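Long-range contacts in periplasmic beta-glucosidase (Pseudomonas aeruginosa, PDB 6R5I), which probably hydrolyses terminal, non-reducing beta-D-glucosyl residues, releasing beta-D-glucose, as a periplasmic glycosidase of family 3: residues A[227-232]-A[265-270]; A[396-401]-A[484-489]. One frame throughout, in Å; residues are numbered along the deposited sequence.

Contact 1. Residues A[227-232]-A[265-270]; sequences NGVPAT and HGLAGN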
loop_
_atom_site.group_PDB
_atom_site.type_symbol
_atom_site.label_atom_id
_atom_site.label_comp_id
_atom_site.label_asym_id
_atom_site.label_seq_id
_atom_site.Cartn_x
_atom_site.Cartn_y
_atom_site.Cartn_z
ATOM N N ASN A 227 -7.858 6.356 10.307
ATOM C CA ASN A 227 -7.224 7.706 10.297
ATOM C C ASN A 227 -6.798 8.077 11.730
ATOM O O ASN A 227 -7.078 9.209 12.178
ATOM C CB ASN A 227 -8.196 8.696 9.650
ATOM C CG ASN A 227 -8.493 8.354 8.207
ATOM O OD1 ASN A 227 -7.924 7.422 7.670
ATOM N ND2 ASN A 227 -9.371 9.106 7.558
ATOM N N GLY A 228 -6.188 7.125 12.442
ATOM C CA GLY A 228 -5.631 7.364 13.792
ATOM C C GLY A 228 -6.542 6.982 14.942
ATOM O O GLY A 228 -6.030 6.923 16.085
ATOM N N VAL A 229 -7.837 6.762 14.711
ATOM C CA VAL A 229 -8.772 6.468 15.830
ATOM C C VAL A 229 -9.273 5.032 15.732
ATOM O O VAL A 229 -10.019 4.690 14.797
ATOM C CB VAL A 229 -9.941 7.455 15.886
ATOM C CG1 VAL A 229 -10.825 7.138 17.083
ATOM C CG2 VAL A 229 -9.439 8.896 15.951
ATOM N N PRO A 230 -8.938 4.164 16.723
ATOM C CA PRO A 230 -9.481 2.812 16.721
ATOM C C PRO A 230 -11.010 2.851 16.569
ATOM O O PRO A 230 -11.670 3.678 17.186
ATOM C CB PRO A 230 -9.064 2.239 18.085
ATOM C CG PRO A 230 -7.776 3.001 18.380
ATOM C CD PRO A 230 -8.033 4.399 17.852
ATOM N N ALA A 231 -11.558 1.968 15.740
ATOM C CA ALA A 231 -13.023 1.886 15.536
ATOM C C ALA A 231 -13.740 1.812 16.895
ATOM O O ALA A 231 -14.825 2.384 17.026
ATOM C CB ALA A 231 -13.354 0.713 14.654
ATOM N N THR A 232 -13.151 1.101 17.854
ATOM C CA THR A 232 -13.765 0.780 19.171
ATOM C C THR A 232 -13.888 2.058 20.009
ATOM O O THR A 232 -14.729 2.062 20.940
ATOM C CB THR A 232 -12.984 -0.346 19.855
ATOM O OG1 THR A 232 -12.933 -1.474 18.976
ATOM C CG2 THR A 232 -13.609 -0.767 21.171
ATOM N N HIS A 265 -3.171 0.576 21.502
ATOM C CA HIS A 265 -3.330 1.608 20.442
ATOM C C HIS A 265 -2.791 2.954 20.927
ATOM O O HIS A 265 -2.524 3.822 20.077
ATOM C CB HIS A 265 -4.784 1.742 20.017
ATOM C CG HIS A 265 -5.254 0.718 19.041
ATOM N ND1 HIS A 265 -4.762 0.679 17.729
ATOM C CD2 HIS A 265 -6.243 -0.200 19.119
ATOM C CE1 HIS A 265 -5.429 -0.246 17.069
ATOM N NE2 HIS A 265 -6.319 -0.805 17.893
ATOM N N GLY A 266 -2.696 3.166 22.239
ATOM C CA GLY A 266 -2.201 4.441 22.784
ATOM C C GLY A 266 -3.299 5.493 22.817
ATOM O O GLY A 266 -2.965 6.703 22.777
ATOM N N LEU A 267 -4.559 5.080 22.953
ATOM C CA LEU A 267 -5.658 6.042 23.223
ATOM C C LEU A 267 -5.973 6.097 24.720
ATOM O O LEU A 267 -6.579 7.067 25.124
ATOM C CB LEU A 267 -6.902 5.719 22.409
ATOM C CG LEU A 267 -6.960 6.595 21.157
ATOM C CD1 LEU A 267 -6.087 5.997 20.067
ATOM C CD2 LEU A 267 -8.366 6.871 20.707
ATOM N N ALA A 268 -5.558 5.108 25.482
ATOM C CA ALA A 268 -5.838 5.014 26.928
ATOM C C ALA A 268 -4.593 4.534 27.654
ATOM O O ALA A 268 -3.866 3.720 27.096
ATOM C CB ALA A 268 -6.991 4.066 27.140
ATOM N N GLY A 269 -4.381 5.015 28.874
ATOM C CA GLY A 269 -3.275 4.565 29.736
ATOM C C GLY A 269 -3.684 3.444 30.652
ATOM O O GLY A 269 -2.800 2.807 31.220
ATOM N N ASN A 270 -4.988 3.202 30.779
ATOM C CA ASN A 270 -5.489 2.207 31.743
ATOM C C ASN A 270 -6.843 1.701 31.275
ATOM O O ASN A 270 -7.458 2.334 30.393
ATOM C CB ASN A 270 -5.564 2.823 33.143
ATOM C CG ASN A 270 -6.375 4.095 33.153
ATOM O OD1 ASN A 270 -7.592 4.043 33.030
ATOM N ND2 ASN A 270 -5.705 5.239 33.254
#
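G228 and L267 meet where the turn of a small beta hairpin reaches a loop of the family 3 N-terminal domain, a TIM-barrel relative. The hairpin pairs strands 225-226 and 229-230. Residues 265-270 end the loop between strand 251-253 and helix 271-281. N227 and G228 form the two-residue turn, with backbone angles close to type I'. The carbonyl O of G228 lies 4.1 Å from CD1 of L267, a loose contact. V229 turns its side chain from the loop. Its CG1 still brushes CD2 of L267, at 4.4 Å.

P230 does most of the touching, and it meets two residues at once. Its CD sits only 3.4 Å from CD1 of L267, tighter than a usual carbon pair. CD2 of L267 stands off the same CD at 3.8 Å. The chi1 of L267, -98°, is well off a staggered value, which is consistent with some strain in a tight spot. The neighbouring ring carbon of P230, CG, lies over one face of the H265 imidazole. This is a CH-pi contact, 3.7 Å from the ring centroid and 21° off the normal. The proline carbon is displaced toward the rim, nearest CG of H265 at 3.5 Å. The two side chains slide past each other in opposite directions. NE2 of H265 bonds to the carbonyl O of L223, which helps fix the rotation of the ring that P230 packs against.

The second subunit covers part of this area: V229 packs on its S703 and L267 on its L666. H265 O also accepts a bond from S667 of that subunit. No hydrogen bond joins 227-232 to 265-270. Carbon packing therefore joins the hairpin to the loop, and NE2 of H265 spends its N-H outside both segments.

Contact 2. Residues A[396-401]-A[484-489]; sequences GSWSAA and AHEASS
W398 has CG anti to its own carbonyl carbon (chi1 -68°), which with chi2 of 106° turns a face of the indole to H485. The two segments are loops of the family 3 C-terminal domain. They lie beyond strands 380-384 and 472-478, neighbours in its mixed sheet, the first after the short helix 391-394. H485 opens a type II beta turn that ends at S488.

The imidazole stands edge-on to the face of the indole. This edge-to-face pair has its planes at 60°, and the H485 centroid is 4.3 Å from that of the five-membered ring. CE1 of H485 does the touching, 3.3 Å from NE1 of W398. S397 packs on one face of the same imidazole, where its CB makes a CH-pi contact 3.6 Å from the centroid. E486 has an extended chain that brings OE1 to the edge of the indole, 3.6 Å from CZ2. Its carboxylate is nearly coplanar with that ring.

Several partners come from the N-terminal domain. OE2 of E486 bonds to Y190 OH and makes a salt bridge with R585 of the second subunit. NE2 of H82 bonds to S397 O, and W398 packs on D79 and R137. These interdomain contacts are consistent with the cleft where family 3 enzymes have their active site. A sulfate ion, probably from the crystallisation liquor, lies about 4 Å from the W398 side chain.

Water 1 donates to A484 O at 3.0 Å and also contacts OG of S397. Within the turn, the backbone N of E486 donates to ND1 of H485 at 2.8 Å, close to the imidazole plane.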
loop_
_atom_site.group_PDB
_atom_site.type_symbol
_atom_site.label_atom_id
_atom_site.label_comp_id
_atom_site.label_asym_id
_atom_site.label_seq_id
_atom_site.Cartn_x
_atom_site.Cartn_y
_atom_site.Cartn_z
ATOM N N GLY A 396 -11.942 -24.997 4.373
ATOM C CA GLY A 396 -11.455 -23.607 4.485
ATOM C C GLY A 396 -11.267 -23.143 5.922
ATOM O O GLY A 396 -11.421 -23.962 6.861
ATOM N N SER A 397 -10.871 -21.875 6.083
ATOM C CA SER A 397 -10.809 -21.170 7.382
ATOM C C SER A 397 -12.237 -20.797 7.825
ATOM O O SER A 397 -13.133 -20.655 6.955
ATOM C CB SER A 397 -9.935 -19.934 7.273
ATOM O OG SER A 397 -10.536 -19.002 6.387
ATOM N N TRP A 398 -12.433 -20.571 9.125
ATOM C CA TRP A 398 -13.741 -20.178 9.713
ATOM C C TRP A 398 -14.800 -21.211 9.308
ATOM O O TRP A 398 -15.870 -20.830 8.732
ATOM C CB TRP A 398 -14.125 -18.761 9.290
ATOM C CG TRP A 398 -13.230 -17.705 9.877
ATOM C CD1 TRP A 398 -12.266 -16.989 9.219
ATOM C CD2 TRP A 398 -13.190 -17.251 11.249
ATOM N NE1 TRP A 398 -11.643 -16.122 10.086
ATOM C CE2 TRP A 398 -12.194 -16.255 11.329
ATOM C CE3 TRP A 398 -13.907 -17.572 12.415
ATOM C CZ2 TRP A 398 -11.876 -15.603 12.521
ATOM C CZ3 TRP A 398 -13.612 -16.907 13.590
ATOM C CH2 TRP A 398 -12.608 -15.935 13.637
ATOM N N SER A 399 -14.480 -22.476 9.537
ATOM C CA SER A 399 -15.300 -23.648 9.155
ATOM C C SER A 399 -16.283 -24.011 10.274
ATOM O O SER A 399 -16.926 -25.077 10.168
ATOM C CB SER A 399 -14.407 -24.808 8.773
ATOM O OG SER A 399 -13.600 -25.181 9.855
ATOM N N ALA A 400 -16.471 -23.133 11.263
ATOM C CA ALA A 400 -17.577 -23.228 12.241
ATOM C C ALA A 400 -17.622 -24.657 12.811
ATOM O O ALA A 400 -16.554 -25.158 13.201
ATOM C CB ALA A 400 -18.861 -22.816 11.573
ATOM N N ALA A 401 -18.791 -25.300 12.839
ATOM C CA ALA A 401 -18.962 -26.667 13.380
ATOM C C ALA A 401 -18.683 -27.745 12.321
ATOM O O ALA A 401 -19.044 -28.925 12.549
ATOM C CB ALA A 401 -20.362 -26.766 13.928
ATOM N N ALA A 484 -4.615 -18.594 4.918
ATOM C CA ALA A 484 -5.615 -17.563 4.523
ATOM C C ALA A 484 -6.654 -17.500 5.632
ATOM O O ALA A 484 -7.806 -17.894 5.426
ATOM C CB ALA A 484 -6.250 -17.866 3.183
ATOM N N HIS A 485 -6.183 -17.067 6.796
ATOM C CA HIS A 485 -6.943 -17.029 8.065
ATOM C C HIS A 485 -6.626 -15.702 8.755
ATOM O O HIS A 485 -5.697 -14.997 8.313
ATOM C CB HIS A 485 -6.596 -18.243 8.947
ATOM C CG HIS A 485 -7.731 -18.682 9.815
ATOM N ND1 HIS A 485 -8.656 -17.781 10.342
ATOM C CD2 HIS A 485 -8.133 -19.917 10.214
ATOM C CE1 HIS A 485 -9.548 -18.439 11.052
ATOM N NE2 HIS A 485 -9.274 -19.755 10.966
ATOM N N GLU A 486 -7.329 -15.414 9.839
ATOM C CA GLU A 486 -6.969 -14.300 10.730
ATOM C C GLU A 486 -5.476 -14.359 11.068
ATOM O O GLU A 486 -4.971 -15.458 11.431
ATOM C CB GLU A 486 -7.828 -14.356 11.983
ATOM C CG GLU A 486 -7.488 -13.239 12.936
ATOM C CD GLU A 486 -8.272 -13.232 14.227
ATOM O OE1 GLU A 486 -9.207 -14.086 14.365
ATOM O OE2 GLU A 486 -7.943 -12.371 15.087
ATOM N N ALA A 487 -4.798 -13.226 10.925
ATOM C CA ALA A 487 -3.383 -12.994 11.270
ATOM C C ALA A 487 -2.439 -13.844 10.407
ATOM O O ALA A 487 -1.279 -14.016 10.849
ATOM C CB ALA A 487 -3.162 -13.286 12.730
ATOM N N SER A 488 -2.878 -14.380 9.266
ATOM C CA SER A 488 -2.005 -15.150 8.340
ATOM C C SER A 488 -1.697 -14.300 7.099
ATOM O O SER A 488 -2.083 -14.678 6.008
ATOM C CB SER A 488 -2.623 -16.493 7.963
ATOM O OG SER A 488 -2.695 -17.354 9.086
ATOM N N SER A 489 -0.987 -13.191 7.263
ATOM C CA SER A 489 -0.623 -12.307 6.132
ATOM C C SER A 489 0.626 -12.886 5.449
ATOM O O SER A 489 1.513 -13.385 6.160
ATOM C CB SER A 489 -0.452 -10.890 6.597
ATOM O OG SER A 489 -1.680 -10.427 7.147
HETATM O O HOH W 1 -9.884 -19.574 4.087
HETATM O O HOH W 2 -10.827 -21.601 11.346
#

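From the N terminus, the chain first builds most of the barrel-like domain, up to strand 218-221 and the small hairpin. Contact 1 then closes a loop of 32 residues that holds helix 235-245 and strand 251-253. It joins the regions that follow two neighbouring barrel strands. Contact 2 opens later, in the C-terminal domain. Its loop of 82 residues includes strands 423-427 and 472-478. The contacts come in series, so neither nests in the other and they do not cross. The centres of contacts 1 and 2 are about 26 Å apart. Their nearest atoms are about 12 Å apart. Both touch the second subunit. Contact 2 also reaches back to the N-terminal domain.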